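Local atomic coordinates of putative non-ribosomal peptide synthetase (Actinomadura parvosata subsp. kistnae, PDB entry 6M7L), a protein that probably takes part in nonribosomal peptide biosynthesis as a member of the condensation-domain family, whose typical members join peptide building blocks held on carrier proteins. Residues Ala105-Asp108 with Glu109-Gly112; Glu203-Ser206 with Leu207-Gln211; Leu251-Pro254 with Ala255-Ala259. One frame throughout, in Å; residues are numbered along the deposited sequence.

Contact 1: residues Ala105-Asp108 with Glu109-Gly112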
loop_
_atom_site.group_PDB
_atom_site.type_symbol
_atom_site.label_atom_id
_atom_site.label_comp_id
_atom_site.label_asym_id
_atom_site.label_seq_id
_atom_site.Cartn_x
_atom_site.Cartn_y
_atom_site.Cartn_z
ATOM N N ALA A 105 -16.310 -22.562 -14.601
ATOM C CA ALA A 105 -17.455 -22.364 -13.727
ATOM C C ALA A 105 -18.292 -21.197 -14.226
ATOM O O ALA A 105 -17.893 -20.451 -15.124
ATOM C CB ALA A 105 -17.012 -22.118 -12.282
ATOM N N THR A 106 -19.473 -21.061 -13.631
ATOM C CA THR A 106 -20.305 -19.878 -13.761
ATOM C C THR A 106 -20.338 -19.150 -12.424
ATOM O O THR A 106 -20.207 -19.771 -11.364
ATOM C CB THR A 106 -21.732 -20.235 -14.193
ATOM O OG1 THR A 106 -22.266 -21.234 -13.315
ATOM C CG2 THR A 106 -21.743 -20.756 -15.620
ATOM N N GLU A 107 -20.496 -17.822 -12.488
ATOM C CA GLU A 107 -20.583 -16.994 -11.287
ATOM C C GLU A 107 -21.500 -17.629 -10.249
ATOM O O GLU A 107 -21.180 -17.683 -9.057
ATOM C CB GLU A 107 -21.088 -15.599 -11.664
ATOM C CG GLU A 107 -20.957 -14.573 -10.561
ATOM C CD GLU A 107 -19.520 -14.388 -10.135
ATOM O OE1 GLU A 107 -19.265 -14.255 -8.919
ATOM O OE2 GLU A 107 -18.641 -14.383 -11.024
ATOM N N ASP A 108 -22.659 -18.094 -10.714
ATOM C CA ASP A 108 -23.579 -18.990 -10.023
ATOM C C ASP A 108 -22.913 -19.834 -8.941
ATOM O O ASP A 108 -23.305 -19.776 -7.771
ATOM C CB ASP A 108 -24.230 -19.903 -11.068
ATOM C CG ASP A 108 -25.532 -20.499 -10.601
ATOM O OD1 ASP A 108 -26.037 -20.075 -9.542
ATOM O OD2 ASP A 108 -26.050 -21.396 -11.301
ATOM N N GLU A 109 -21.897 -20.608 -9.319
ATOM C CA GLU A 109 -21.324 -21.632 -8.455
ATOM C C GLU A 109 -19.969 -21.246 -7.875
ATOM O O GLU A 109 -19.305 -22.092 -7.264
ATOM C CB GLU A 109 -21.210 -22.952 -9.221
ATOM C CG GLU A 109 -20.381 -22.867 -10.492
ATOM C CD GLU A 109 -20.845 -23.845 -11.555
ATOM O OE1 GLU A 109 -20.201 -23.919 -12.624
ATOM O OE2 GLU A 109 -21.860 -24.536 -11.323
ATOM N N LEU A 110 -19.543 -19.998 -8.039
ATOM C CA LEU A 110 -18.265 -19.555 -7.490
ATOM C C LEU A 110 -18.252 -19.525 -5.961
ATOM O O LEU A 110 -17.236 -19.907 -5.364
ATOM C CB LEU A 110 -17.884 -18.180 -8.046
ATOM C CG LEU A 110 -17.011 -18.222 -9.300
ATOM C CD1 LEU A 110 -16.552 -16.827 -9.681
ATOM C CD2 LEU A 110 -15.820 -19.145 -9.087
ATOM N N PRO A 111 -19.317 -19.065 -5.284
ATOM C CA PRO A 111 -19.308 -19.131 -3.810
ATOM C C PRO A 111 -19.002 -20.514 -3.259
ATOM O O PRO A 111 -18.157 -20.649 -2.364
ATOM C CB PRO A 111 -20.721 -18.665 -3.443
ATOM C CG PRO A 111 -21.077 -17.724 -4.516
ATOM C CD PRO A 111 -20.477 -18.293 -5.773
ATOM N N GLY A 112 -19.656 -21.552 -3.779
ATOM C CA GLY A 112 -19.419 -22.891 -3.264
ATOM C C GLY A 112 -18.037 -23.414 -3.605
ATOM O O GLY A 112 -17.387 -24.061 -2.778
#

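Contact 2: residues Glu203-Ser206 with Leu207-Gln211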
loop_
_atom_site.group_PDB
_atom_site.type_symbol
_atom_site.label_atom_id
_atom_site.label_comp_id
_atom_site.label_asym_id
_atom_site.label_seq_id
_atom_site.Cartn_x
_atom_site.Cartn_y
_atom_site.Cartn_z
ATOM N N GLU A 203 17.462 -22.890 31.880
ATOM C CA GLU A 203 18.640 -22.236 32.445
ATOM C C GLU A 203 18.174 -21.108 33.348
ATOM O O GLU A 203 17.544 -20.161 32.871
ATOM C CB GLU A 203 19.558 -21.700 31.351
ATOM C CG GLU A 203 20.623 -20.751 31.870
ATOM C CD GLU A 203 21.555 -20.268 30.780
ATOM O OE1 GLU A 203 21.662 -20.957 29.743
ATOM O OE2 GLU A 203 22.176 -19.200 30.958
ATOM N N ARG A 204 18.497 -21.202 34.638
ATOM C CA ARG A 204 18.065 -20.214 35.620
ATOM C C ARG A 204 18.447 -18.802 35.190
ATOM O O ARG A 204 19.593 -18.539 34.816
ATOM C CB ARG A 204 18.686 -20.545 36.981
ATOM C CG ARG A 204 18.457 -19.515 38.077
ATOM C CD ARG A 204 17.148 -19.735 38.814
ATOM N NE ARG A 204 16.812 -21.150 38.930
ATOM C CZ ARG A 204 16.002 -21.657 39.855
ATOM N NH1 ARG A 204 15.450 -20.871 40.768
ATOM N NH2 ARG A 204 15.750 -22.959 39.872
ATOM N N ASP A 205 17.464 -17.902 35.231
ATOM C CA ASP A 205 17.621 -16.478 34.929
ATOM C C ASP A 205 18.020 -16.215 33.478
ATOM O O ASP A 205 18.602 -15.168 33.176
ATOM C CB ASP A 205 18.624 -15.805 35.874
ATOM C CG ASP A 205 18.392 -16.169 37.326
ATOM O OD1 ASP A 205 19.373 -16.523 38.015
ATOM O OD2 ASP A 205 17.226 -16.120 37.775
ATOM N N SER A 206 17.710 -17.129 32.562
ATOM C CA SER A 206 17.955 -16.870 31.152
ATOM C C SER A 206 16.899 -15.914 30.602
ATOM O O SER A 206 15.883 -15.632 31.245
ATOM C CB SER A 206 17.966 -18.171 30.355
ATOM O OG SER A 206 17.908 -17.914 28.962
ATOM N N LEU A 207 17.151 -15.413 29.390
ATOM C CA LEU A 207 16.235 -14.465 28.762
ATOM C C LEU A 207 14.849 -15.076 28.581
ATOM O O LEU A 207 13.856 -14.570 29.115
ATOM C CB LEU A 207 16.807 -14.003 27.419
ATOM C CG LEU A 207 15.884 -13.219 26.482
ATOM C CD1 LEU A 207 15.281 -12.009 27.183
ATOM C CD2 LEU A 207 16.640 -12.795 25.231
ATOM N N ILE A 208 14.765 -16.174 27.828
ATOM C CA ILE A 208 13.481 -16.839 27.633
ATOM C C ILE A 208 13.029 -17.524 28.920
ATOM O O ILE A 208 11.827 -17.595 29.201
ATOM C CB ILE A 208 13.574 -17.823 26.451
ATOM C CG1 ILE A 208 12.456 -18.869 26.522
ATOM C CG2 ILE A 208 14.962 -18.464 26.393
ATOM C CD1 ILE A 208 12.764 -20.155 25.769
ATOM N N TRP A 209 13.973 -18.016 29.729
ATOM C CA TRP A 209 13.614 -18.579 31.028
ATOM C C TRP A 209 12.897 -17.550 31.893
ATOM O O TRP A 209 11.903 -17.871 32.554
ATOM C CB TRP A 209 14.862 -19.094 31.745
ATOM C CG TRP A 209 14.595 -19.793 33.056
ATOM C CD1 TRP A 209 14.555 -21.142 33.269
ATOM C CD2 TRP A 209 14.354 -19.179 34.331
ATOM N NE1 TRP A 209 14.296 -21.405 34.593
ATOM C CE2 TRP A 209 14.167 -20.218 35.265
ATOM C CE3 TRP A 209 14.272 -17.854 34.773
ATOM C CZ2 TRP A 209 13.905 -19.973 36.613
ATOM C CZ3 TRP A 209 14.010 -17.613 36.111
ATOM C CH2 TRP A 209 13.830 -18.667 37.014
ATOM N N ASP A 210 13.398 -16.310 31.914
ATOM C CA ASP A 210 12.685 -15.243 32.608
ATOM C C ASP A 210 11.281 -15.073 32.048
ATOM O O ASP A 210 10.332 -14.819 32.796
ATOM C CB ASP A 210 13.454 -13.923 32.504
ATOM C CG ASP A 210 14.212 -13.583 33.772
ATOM O OD1 ASP A 210 15.265 -12.916 33.676
ATOM O OD2 ASP A 210 13.759 -13.991 34.864
ATOM N N GLN A 211 11.129 -15.222 30.731
ATOM C CA GLN A 211 9.821 -15.040 30.114
ATOM C C GLN A 211 8.907 -16.232 30.362
ATOM O O GLN A 211 7.712 -16.053 30.627
ATOM C CB GLN A 211 9.983 -14.775 28.618
ATOM C CG GLN A 211 9.879 -13.304 28.287
ATOM C CD GLN A 211 10.617 -12.910 27.032
ATOM O OE1 GLN A 211 10.601 -13.627 26.034
ATOM N NE2 GLN A 211 11.277 -11.760 27.078
#

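Contact 3: residues Leu251-Pro254 with Ala255-Ala259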
loop_
_atom_site.group_PDB
_atom_site.type_symbol
_atom_site.label_atom_id
_atom_site.label_comp_id
_atom_site.label_asym_id
_atom_site.label_seq_id
_atom_site.Cartn_x
_atom_site.Cartn_y
_atom_site.Cartn_z
ATOM N N LEU A 251 -20.491 -4.607 14.451
ATOM C CA LEU A 251 -20.491 -3.938 15.751
ATOM C C LEU A 251 -20.084 -2.488 15.534
ATOM O O LEU A 251 -18.943 -2.213 15.151
ATOM C CB LEU A 251 -19.552 -4.632 16.740
ATOM C CG LEU A 251 -19.637 -4.158 18.193
ATOM C CD1 LEU A 251 -19.550 -5.336 19.150
ATOM C CD2 LEU A 251 -18.549 -3.143 18.506
ATOM N N ARG A 252 -21.013 -1.567 15.776
ATOM C CA ARG A 252 -20.776 -0.142 15.608
ATOM C C ARG A 252 -21.009 0.583 16.925
ATOM O O ARG A 252 -21.983 0.309 17.633
ATOM C CB ARG A 252 -21.679 0.450 14.520
ATOM C CG ARG A 252 -21.107 0.357 13.115
ATOM C CD ARG A 252 -21.887 1.230 12.139
ATOM N NE ARG A 252 -21.030 1.775 11.087
ATOM C CZ ARG A 252 -20.929 1.271 9.862
ATOM N NH1 ARG A 252 -21.638 0.204 9.519
ATOM N NH2 ARG A 252 -20.120 1.837 8.974
ATOM N N LEU A 253 -20.107 1.505 17.246
ATOM C CA LEU A 253 -20.239 2.379 18.403
ATOM C C LEU A 253 -20.207 3.820 17.915
ATOM O O LEU A 253 -19.248 4.212 17.227
ATOM C CB LEU A 253 -19.117 2.128 19.412
ATOM C CG LEU A 253 -19.204 2.889 20.739
ATOM C CD1 LEU A 253 -20.287 2.305 21.632
ATOM C CD2 LEU A 253 -17.861 2.888 21.447
ATOM N N PRO A 254 -21.213 4.638 18.220
ATOM C CA PRO A 254 -21.200 6.028 17.751
ATOM C C PRO A 254 -20.043 6.812 18.353
ATOM O O PRO A 254 -19.439 6.419 19.354
ATOM C CB PRO A 254 -22.554 6.577 18.217
ATOM C CG PRO A 254 -22.959 5.681 19.347
ATOM C CD PRO A 254 -22.422 4.325 19.002
ATOM N N ALA A 255 -19.737 7.947 17.717
ATOM C CA ALA A 255 -18.585 8.743 18.129
ATOM C C ALA A 255 -18.743 9.285 19.543
ATOM O O ALA A 255 -17.742 9.475 20.245
ATOM C CB ALA A 255 -18.358 9.889 17.144
ATOM N N ASP A 256 -19.981 9.538 19.976
ATOM C CA ASP A 256 -20.227 10.019 21.332
ATOM C C ASP A 256 -19.614 9.084 22.368
ATOM O O ASP A 256 -18.730 9.477 23.139
ATOM C CB ASP A 256 -21.733 10.165 21.567
ATOM C CG ASP A 256 -22.332 11.325 20.804
ATOM O OD1 ASP A 256 -21.566 12.084 20.172
ATOM O OD2 ASP A 256 -23.572 11.481 20.837
ATOM N N SER A 257 -20.076 7.832 22.395
ATOM C CA SER A 257 -19.528 6.863 23.337
ATOM C C SER A 257 -18.073 6.543 23.024
ATOM O O SER A 257 -17.299 6.228 23.935
ATOM C CB SER A 257 -20.374 5.592 23.326
ATOM O OG SER A 257 -21.746 5.906 23.480
ATOM N N HIS A 258 -17.689 6.621 21.747
ATOM C CA HIS A 258 -16.293 6.416 21.372
ATOM C C HIS A 258 -15.400 7.483 21.994
ATOM O O HIS A 258 -14.305 7.178 22.483
ATOM C CB HIS A 258 -16.168 6.416 19.846
ATOM C CG HIS A 258 -14.776 6.183 19.344
ATOM N ND1 HIS A 258 -13.740 5.786 20.161
ATOM C CD2 HIS A 258 -14.251 6.292 18.100
ATOM C CE1 HIS A 258 -12.638 5.664 19.444
ATOM N NE2 HIS A 258 -12.921 5.963 18.189
ATOM N N ALA A 259 -15.855 8.738 21.993
ATOM C CA ALA A 259 -15.058 9.815 22.573
ATOM C C ALA A 259 -14.869 9.620 24.071
ATOM O O ALA A 259 -13.776 9.851 24.601
ATOM C CB ALA A 259 -15.711 11.165 22.286
#

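Contact 1: residues Ala105-Asp108 with Glu109-Gly112
E109 reaches back over the turn to T106 and carries most of the polar contact. T106 N donates to E109 OE1 at 3.1 Å, and the carboxylate oxygen is met from above the carboxylate plane. In the other direction, E109 N donates to T106 O at 2.8 Å. T106 is thus held by its N-H and its carbonyl, both to the same residue. The torsions of E109 explain the reach: CG sits between its backbone N and carbonyl carbon (chi1 58°), and the chain then runs extended back along the loop. A second backbone bond follows, from L110 N to E107 O at 3.0 Å.

The other contacts across the turn are van der Waals. E109 OE1 also lies against the backbone of A105, 3.3 Å from A105 CA. L110 CD1 meets the carboxylate of E107, at 3.5 Å from E107 OE2. The main polar partner of that oxygen lies outside the two segments: it is R51, in a salt bridge. P111 CD rests 3.4 Å from E107 O. L110 and E107 both touch L137.

The two backbone bonds each span three residues, as in 3-10 turns. They lead into helix 110-119, with E109 at its N-cap. The E109 carboxylate bonds to the backbone N-H three residues back, across a 3-10 turn that joins the loop after strand 100-102 to this helix.

Contact 2: residues Glu203-Ser206 with Leu207-Gln211
A type II beta turn, E203 to S206, leads straight into helix 207-218, and the indole of W209 in the first turn of that helix lies against it. S206 N closes the turn on E203 O at 3.1 Å. D205 takes the positive phi expected at the third position of such a turn. S206 is then the N-cap residue.

The W209 ring is laid along the turn because CG is anti to its backbone N (chi1 -176°). One face of the ring meets the turn. R204 CA stands over it in a CH-pi contact, 4.0 Å from the centroid of the five-membered ring. D205 N lies over the same face nearer the rim, 3.2 Å from W209 CE3. E203 O is over this face too.

The R204 side chain runs beside the indole and points the same way. Its chain bends at chi2 and chi3, which brings a face of the guanidinium over W209 CZ2, with R204 NE at 3.9 Å from that atom. The guanidinium and ring planes are 28° apart. D205 also lies alongside, but its carboxylate stands steeply to the ring.

Replacing W209 by an alanine would probably uncover the backbone of R204 and D205 and leave the R204 side chain free to swing.

S206 adds contacts at the other end of the turn. S206 CB packs on W209 CB at 3.5 Å. S206 OG is hydrogen-bonded to G200 O, earlier in the same loop. S206 O receives the first helical bond, from D210 N at 2.7 Å, with an N-H...O angle of 159°.

Contact 3: residues Leu251-Pro254 with Ala255-Ala259
L253 ends a strand and folds over the start of the helix that follows it. This is a strand-to-helix connection: strand 246-253, at the margin of a four-stranded mixed sheet, passes through P254 into helix 255-267. The short axes of strand 251-253 and helix 255-259 make an angle of 75° and come within 8.3 Å.

The L253 side chain spans the corner. CB leaves the backbone toward the helix. With CG anti to the backbone N (chi1 -175°), the branch is carried over the first helical turn. CG meets S257 CB at 3.9 Å. From there the two methyls part. CD1 goes to S257 and lies 3.7 Å from its CB. CD2 goes to the neighbouring residue and lies 3.7 Å from H258 N, close to H258 CA as well. The leucine fork is thus spread over two successive helix residues. L253 also touches L427 of the adjacent strand and E455 of helix 440-459, which makes it a common contact of strand, sheet and helices.

S257 presents CB to the leucine, while its OG makes a weak hydrogen bond to R260 NH2. H258 turns its ring away from the corner. H258 NE2 has weak hydrogen bonds to D416 OD1 and H417 O, near the end of strand 410-418, a weak link from the helix to that strand.

P254 is the N-cap residue, and its carbonyl makes the polar contact. H258 CB rests 3.3 Å from P254 O. H258 N donates to the same oxygen at 3.0 Å, in the carbonyl plane, with an N-H...O angle of 154°.

Overall arrangement
All three contacts are local, each at the start of a helix, and they follow one another along one condensation-domain chain without touching. Contact 1 follows strand 100-102 of the five-stranded sheet. Contact 3 leaves strand 246-253 of the four-stranded sheet. These two sheets probably mark the two lobes usual in this family. Contact 2 begins the helix that precedes the unmodelled residues 220-237 and strand 246-253. Contacts 1 and 2 lie on opposite sides of the chain's centre, with their own centres 54 Å apart. Contact 3 is 38 Å from contact 1 and 43 Å from contact 2, centre to centre. No ligand takes part in any of them.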